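Side-chain contacts in UDP-N-acetylglucosamine 4,6-dehydratase (Vibrio fischeri, PDB 3PVZ), which probably acts as a lyase, dehydrating a UDP-linked N-acetylhexosamine with the help of a bound NAD cofactor: residues E26-S31 and C248-N253; G45-A50 and Q238-L243. One frame throughout, in Å; residues are numbered along the deposited sequence.

Interaction 1: residues E26-S31 and C248-N253; sequences EKELQS and CIFGEN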
loop_
_atom_site.group_PDB
_atom_site.type_symbol
_atom_site.label_atom_id
_atom_site.label_comp_id
_atom_site.label_asym_id
_atom_site.label_seq_id
_atom_site.Cartn_x
_atom_site.Cartn_y
_atom_site.Cartn_z
ATOM N N GLU A 26 7.088 -0.453 32.596
ATOM C CA GLU A 26 5.695 -0.173 32.275
ATOM C C GLU A 26 5.261 1.138 32.885
ATOM O O GLU A 26 4.617 1.921 32.226
ATOM C CB GLU A 26 4.766 -1.298 32.775
ATOM C CG GLU A 26 3.308 -1.200 32.271
ATOM C CD GLU A 26 3.193 -0.991 30.739
ATOM O OE1 GLU A 26 3.731 -1.818 29.973
ATOM O OE2 GLU A 26 2.594 0.023 30.298
ATOM N N LYS A 27 5.649 1.388 34.129
ATOM C CA LYS A 27 5.145 2.532 34.835
ATOM C C LYS A 27 5.668 3.781 34.143
ATOM O O LYS A 27 4.927 4.753 33.952
ATOM C CB LYS A 27 5.582 2.500 36.296
ATOM C CG LYS A 27 4.936 3.596 37.166
ATOM C CD LYS A 27 3.841 3.032 38.083
ATOM C CE LYS A 27 3.624 3.892 39.356
ATOM N NZ LYS A 27 3.210 3.000 40.534
ATOM N N GLU A 28 6.943 3.746 33.779
ATOM C CA GLU A 28 7.583 4.906 33.134
ATOM C C GLU A 28 7.074 5.048 31.724
ATOM O O GLU A 28 6.847 6.158 31.282
ATOM C CB GLU A 28 9.090 4.808 33.125
ATOM C CG GLU A 28 9.769 5.972 32.450
ATOM C CD GLU A 28 11.242 6.065 32.824
ATOM O OE1 GLU A 28 11.877 5.035 33.168
ATOM O OE2 GLU A 28 11.741 7.176 32.795
ATOM N N LEU A 29 6.822 3.932 31.038
ATOM C CA LEU A 29 6.204 4.015 29.711
ATOM C C LEU A 29 4.857 4.783 29.783
ATOM O O LEU A 29 4.558 5.673 28.953
ATOM C CB LEU A 29 5.968 2.631 29.146
ATOM C CG LEU A 29 7.164 1.929 28.500
ATOM C CD1 LEU A 29 6.827 0.456 28.237
ATOM C CD2 LEU A 29 7.570 2.601 27.228
ATOM N N GLN A 30 4.061 4.442 30.794
ATOM C CA GLN A 30 2.736 4.989 30.930
ATOM C C GLN A 30 2.771 6.459 31.300
ATOM O O GLN A 30 1.979 7.219 30.835
ATOM C CB GLN A 30 1.940 4.180 31.940
ATOM C CG GLN A 30 1.283 2.980 31.312
ATOM C CD GLN A 30 0.539 2.127 32.333
ATOM O OE1 GLN A 30 0.020 2.658 33.293
ATOM N NE2 GLN A 30 0.492 0.816 32.119
ATOM N N SER A 31 3.710 6.833 32.156
ATOM C CA SER A 31 3.957 8.221 32.487
ATOM C C SER A 31 4.339 9.012 31.248
ATOM O O SER A 31 3.739 10.060 31.019
ATOM C CB SER A 31 5.015 8.334 33.578
ATOM O OG SER A 31 5.446 9.665 33.702
ATOM N N CYS A 248 12.036 4.013 20.833
ATOM C CA CYS A 248 11.441 5.368 20.852
ATOM C C CYS A 248 11.589 6.137 22.164
ATOM O O CYS A 248 12.066 7.267 22.166
ATOM C CB CYS A 248 9.937 5.355 20.496
ATOM S SG CYS A 248 9.356 7.036 20.202
ATOM N N ILE A 249 11.099 5.560 23.253
ATOM C CA ILE A 249 11.055 6.252 24.516
ATOM C C ILE A 249 12.413 6.216 25.228
ATOM O O ILE A 249 12.858 7.232 25.724
ATOM C CB ILE A 249 10.076 5.602 25.491
ATOM C CG1 ILE A 249 8.656 5.538 24.915
ATOM C CG2 ILE A 249 10.160 6.346 26.881
ATOM C CD1 ILE A 249 8.053 6.840 24.540
ATOM N N PHE A 250 13.071 5.062 25.234
ATOM C CA PHE A 250 14.333 4.850 25.982
ATOM C C PHE A 250 15.637 4.899 25.167
ATOM O O PHE A 250 16.704 4.948 25.743
ATOM C CB PHE A 250 14.263 3.511 26.746
ATOM C CG PHE A 250 13.147 3.468 27.779
ATOM C CD1 PHE A 250 13.246 4.203 28.947
ATOM C CD2 PHE A 250 12.005 2.735 27.556
ATOM C CE1 PHE A 250 12.235 4.197 29.909
ATOM C CE2 PHE A 250 10.948 2.689 28.534
ATOM C CZ PHE A 250 11.054 3.426 29.688
ATOM N N GLY A 251 15.562 4.881 23.851
ATOM C CA GLY A 251 16.758 4.937 23.041
ATOM C C GLY A 251 17.490 6.282 23.147
ATOM O O GLY A 251 16.860 7.368 23.132
ATOM N N GLU A 252 18.819 6.218 23.248
ATOM C CA GLU A 252 19.592 7.424 23.169
ATOM C C GLU A 252 19.930 7.710 21.727
ATOM O O GLU A 252 19.841 6.826 20.885
ATOM C CB GLU A 252 20.859 7.300 24.010
ATOM C CG GLU A 252 20.548 7.152 25.471
ATOM C CD GLU A 252 21.807 7.089 26.295
ATOM O OE1 GLU A 252 22.432 8.157 26.472
ATOM O OE2 GLU A 252 22.166 5.983 26.738
ATOM N N ASN A 253 20.336 8.948 21.451
ATOM C CA ASN A 253 20.811 9.327 20.106
ATOM C C ASN A 253 21.761 8.275 19.581
ATOM O O ASN A 253 22.764 8.018 20.195
ATOM C CB ASN A 253 21.503 10.715 20.067
ATOM C CG ASN A 253 21.544 11.315 18.633
ATOM O OD1 ASN A 253 20.804 10.879 17.739
ATOM N ND2 ASN A 253 22.381 12.333 18.426
#
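Leu29 meets Ile249 and Phe250 in a small, largely apolar contact between two helices, with a carboxylate at its margin, where helix 19-34 packs against the last turn of helix 237-250. Ile249 also touches Tyr115 of strand 115-118, so the contact joins helix 19-34 to a helix packed on the main sheet, away from the NAD site. One methyl does most of the work for the leucine. With CG anti to the carbonyl carbon (chi1 -81°), Leu29 sends CD2 to within 3.6 Å of Phe250 CE2, the two side chains crossing at about a right angle. The same CD2 lies 3.9 Å from Ile249 CG1, so a single branch serves both partners. Within its own helix, Ile249 lays CG2 over the centre of the Phe250 ring, covering one face.

The Glu28 chain runs out extended and brings OE1 to 3.4 Å from Phe250 CE1, at the edge and near the ring plane, with the carboxylate turned 78° against the ring. A carboxylate oxygen at the edge of a phenyl ring faces its slightly positive hydrogens, so the approach is probably mildly favourable, while dispersion between Leu29, Ile249 and Phe250 supplies the apolar part.

Interaction 2: residues G45-A50 and Q238-L243; sequences GSIGQA and QESGEL. With NAD (nicotinamide-adenine-dinucleotide), chain E.
Helix 46-50 crosses helix 238-243 at -70°, their axes approaching to 7.9 Å, and the backbones come closest where Ala50 faces Gly241, CA to CA 4.4 Å. The residues at this point are small: Ala50 CB lies 3.8 Å from Gly241 CA, packing directly on the backbone of a residue that has no side chain to hold the helices apart. Ser240, one residue before Gly241, also faces helix 46-50. Its OG, placed between the backbone N and the carbonyl carbon, lies 3.9 Å from both Ala50 CB and Ile47 CG1, contacts of van der Waals type, while its polar need is met within its own helix by the carbonyl of Pro237.

Ile47 is shared between this interface and the cofactor. CG1 and CG2 lie alongside Ser240, whereas CD1 continues to the nicotinamide end of NAD, 3.2 Å from the ribose oxygen O4D. The segment 45-50 belongs to the glycine-rich strand-turn-helix of a Rossmann fold, consistent with a GxGxxG pattern that includes Gly45 and Gly48. Here the first turn of the helix presents its amides to the pyrophosphate: Ser46 N donates to NAD O2A and Ile47 N to NAD O2N, at 3.0 and 2.7 Å, both nearly straight (169° and 167°). The helix dipole would probably add to this hold on the negative phosphates. Gly45 passes close against the adenosine ribose, its CA 3.1 Å from NAD O3B. Val203, whose backbone N also binds NAD, touches both Ile47 and Ser240.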
loop_
_atom_site.group_PDB
_atom_site.type_symbol
_atom_site.label_atom_id
_atom_site.label_comp_id
_atom_site.label_asym_id
_atom_site.label_seq_id
_atom_site.Cartn_x
_atom_site.Cartn_y
_atom_site.Cartn_z
ATOM N N GLY A 45 0.901 0.114 8.441
ATOM C CA GLY A 45 1.687 -1.015 7.971
ATOM C C GLY A 45 1.807 -2.017 9.099
ATOM O O GLY A 45 1.290 -1.793 10.205
ATOM N N SER A 46 2.528 -3.110 8.856
ATOM C CA SER A 46 2.580 -4.185 9.844
ATOM C C SER A 46 3.281 -3.770 11.120
ATOM O O SER A 46 2.674 -3.890 12.187
ATOM C CB SER A 46 3.194 -5.457 9.258
ATOM O OG SER A 46 2.243 -6.055 8.378
ATOM N N ILE A 47 4.509 -3.267 11.066
ATOM C CA ILE A 47 5.103 -2.768 12.304
ATOM C C ILE A 47 4.421 -1.440 12.784
ATOM O O ILE A 47 4.158 -1.245 14.003
ATOM C CB ILE A 47 6.597 -2.605 12.186
ATOM C CG1 ILE A 47 7.241 -3.969 11.801
ATOM C CG2 ILE A 47 7.115 -2.128 13.541
ATOM C CD1 ILE A 47 8.694 -3.969 11.205
ATOM N N GLY A 48 4.024 -0.594 11.830
ATOM C CA GLY A 48 3.328 0.655 12.140
ATOM C C GLY A 48 2.129 0.455 13.033
ATOM O O GLY A 48 1.957 1.114 14.019
ATOM N N GLN A 49 1.241 -0.425 12.635
ATOM C CA GLN A 49 0.065 -0.665 13.433
ATOM C C GLN A 49 0.450 -1.182 14.790
ATOM O O GLN A 49 -0.165 -0.831 15.775
ATOM C CB GLN A 49 -0.847 -1.657 12.755
ATOM C CG GLN A 49 -1.393 -1.214 11.434
ATOM C CD GLN A 49 -2.653 -2.060 11.017
ATOM O OE1 GLN A 49 -3.233 -2.719 11.848
ATOM N NE2 GLN A 49 -3.042 -2.003 9.741
ATOM N N ALA A 50 1.449 -2.030 14.859
ATOM C CA ALA A 50 1.758 -2.660 16.129
ATOM C C ALA A 50 2.230 -1.612 17.097
ATOM O O ALA A 50 1.835 -1.642 18.259
ATOM C CB ALA A 50 2.790 -3.785 16.000
ATOM N N GLN A 238 3.222 -7.914 17.994
ATOM C CA GLN A 238 3.288 -7.139 19.235
ATOM C C GLN A 238 4.699 -6.927 19.694
ATOM O O GLN A 238 5.041 -5.884 20.237
ATOM C CB GLN A 238 2.520 -7.799 20.356
ATOM C CG GLN A 238 2.568 -7.024 21.681
ATOM C CD GLN A 238 1.493 -7.497 22.651
ATOM O OE1 GLN A 238 0.411 -7.883 22.230
ATOM N NE2 GLN A 238 1.790 -7.461 23.951
ATOM N N GLU A 239 5.529 -7.932 19.475
ATOM C CA GLU A 239 6.916 -7.843 19.856
ATOM C C GLU A 239 7.604 -6.764 19.047
ATOM O O GLU A 239 8.424 -6.009 19.595
ATOM C CB GLU A 239 7.579 -9.201 19.672
ATOM C CG GLU A 239 7.142 -10.139 20.766
ATOM C CD GLU A 239 7.696 -11.539 20.656
ATOM O OE1 GLU A 239 8.087 -11.967 19.553
ATOM O OE2 GLU A 239 7.725 -12.202 21.715
ATOM N N SER A 240 7.255 -6.664 17.758
ATOM C CA SER A 240 7.811 -5.597 16.891
ATOM C C SER A 240 7.398 -4.222 17.379
ATOM O O SER A 240 8.179 -3.282 17.425
ATOM C CB SER A 240 7.490 -5.802 15.406
ATOM O OG SER A 240 6.129 -5.672 15.098
ATOM N N GLY A 241 6.171 -4.132 17.789
ATOM C CA GLY A 241 5.635 -2.891 18.299
ATOM C C GLY A 241 6.272 -2.517 19.602
ATOM O O GLY A 241 6.552 -1.345 19.842
ATOM N N GLU A 242 6.527 -3.507 20.446
ATOM C CA GLU A 242 7.139 -3.230 21.745
ATOM C C GLU A 242 8.581 -2.747 21.607
ATOM O O GLU A 242 9.003 -1.854 22.315
ATOM C CB GLU A 242 7.045 -4.450 22.646
ATOM C CG GLU A 242 5.656 -4.651 23.215
ATOM C CD GLU A 242 5.490 -5.986 23.985
ATOM O OE1 GLU A 242 6.232 -6.963 23.714
ATOM O OE2 GLU A 242 4.582 -6.057 24.845
ATOM N N LEU A 243 9.311 -3.346 20.680
ATOM C CA LEU A 243 10.658 -2.945 20.395
ATOM C C LEU A 243 10.730 -1.519 19.829
ATOM O O LEU A 243 11.556 -0.764 20.283
ATOM C CB LEU A 243 11.294 -3.937 19.409
ATOM C CG LEU A 243 12.741 -3.715 19.013
ATOM C CD1 LEU A 243 13.619 -3.949 20.195
ATOM C CD2 LEU A 243 13.137 -4.724 17.911
HETATM P PA NAD E . 4.800 -2.671 5.527
HETATM O O1A NAD E . 4.778 -2.847 4.043
HETATM O O2A NAD E . 3.722 -3.497 6.160
HETATM O O5B NAD E . 4.292 -1.226 5.951
HETATM C C5B NAD E . 4.973 -0.112 5.333
HETATM C C4B NAD E . 3.938 1.014 5.429
HETATM O O4B NAD E . 4.418 2.232 4.900
HETATM C C3B NAD E . 2.654 0.630 4.626
HETATM O O3B NAD E . 1.495 0.743 5.426
HETATM C C2B NAD E . 2.670 1.647 3.461
HETATM O O2B NAD E . 1.392 1.925 2.903
HETATM C C1B NAD E . 3.352 2.821 4.202
HETATM N N9A NAD E . 3.913 3.775 3.258
HETATM C C8A NAD E . 4.777 3.522 2.265
HETATM N N7A NAD E . 5.026 4.589 1.579
HETATM C C5A NAD E . 4.369 5.618 2.195
HETATM C C6A NAD E . 4.233 6.980 1.942
HETATM N N6A NAD E . 4.962 7.501 0.901
HETATM N N1A NAD E . 3.464 7.733 2.721
HETATM C C2A NAD E . 2.786 7.195 3.730
HETATM N N3A NAD E . 2.865 5.913 3.984
HETATM C C4A NAD E . 3.633 5.112 3.257
HETATM O O3 NAD E . 6.284 -2.983 6.067
HETATM P PN NAD E . 6.481 -3.469 7.609
HETATM O O1N NAD E . 6.554 -4.985 7.668
HETATM O O2N NAD E . 5.602 -2.922 8.657
HETATM O O5D NAD E . 8.069 -3.053 7.796
HETATM C C5D NAD E . 8.215 -1.667 8.070
HETATM C C4D NAD E . 9.707 -1.336 8.184
HETATM O O4D NAD E . 10.392 -2.362 8.969
HETATM C C3D NAD E . 10.364 -1.373 6.786
HETATM O O3D NAD E . 11.513 -0.502 6.681
HETATM C C2D NAD E . 10.919 -2.813 6.710
HETATM O O2D NAD E . 12.012 -2.934 5.787
HETATM C C1D NAD E . 11.394 -3.023 8.147
HETATM N N1N NAD E . 11.543 -4.446 8.488
HETATM C C2N NAD E . 10.461 -5.232 8.431
HETATM C C3N NAD E . 10.539 -6.570 8.756
HETATM C C7N NAD E . 9.366 -7.456 8.671
HETATM O O7N NAD E . 9.562 -8.647 8.905
HETATM N N7N NAD E . 8.145 -7.021 8.325
HETATM C C4N NAD E . 11.785 -7.114 9.156
HETATM C C5N NAD E . 12.877 -6.264 9.218
HETATM C C6N NAD E . 12.733 -4.922 8.865
#

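From the N terminus, after the short helix 7-10, the chain forms helix 19-34, then strand 37-41 and the cofactor-binding turn that leads into helix 46-56. Interaction 1 joins helix 19-34 to the C-terminal end of helix 237-250, closing a span of 216 residues. Interaction 2 begins and ends within that span, joining the start of helix 46-56 to an earlier part of the same helix 237-250, so the two contacts nest and do not cross. Helix 237-250 is their common element: its earlier turns lie beside the NAD site, and its last turn reaches helix 19-34. The contacts' centres are about 16 Å apart, and their nearest atoms, about 5 Å apart, do not touch.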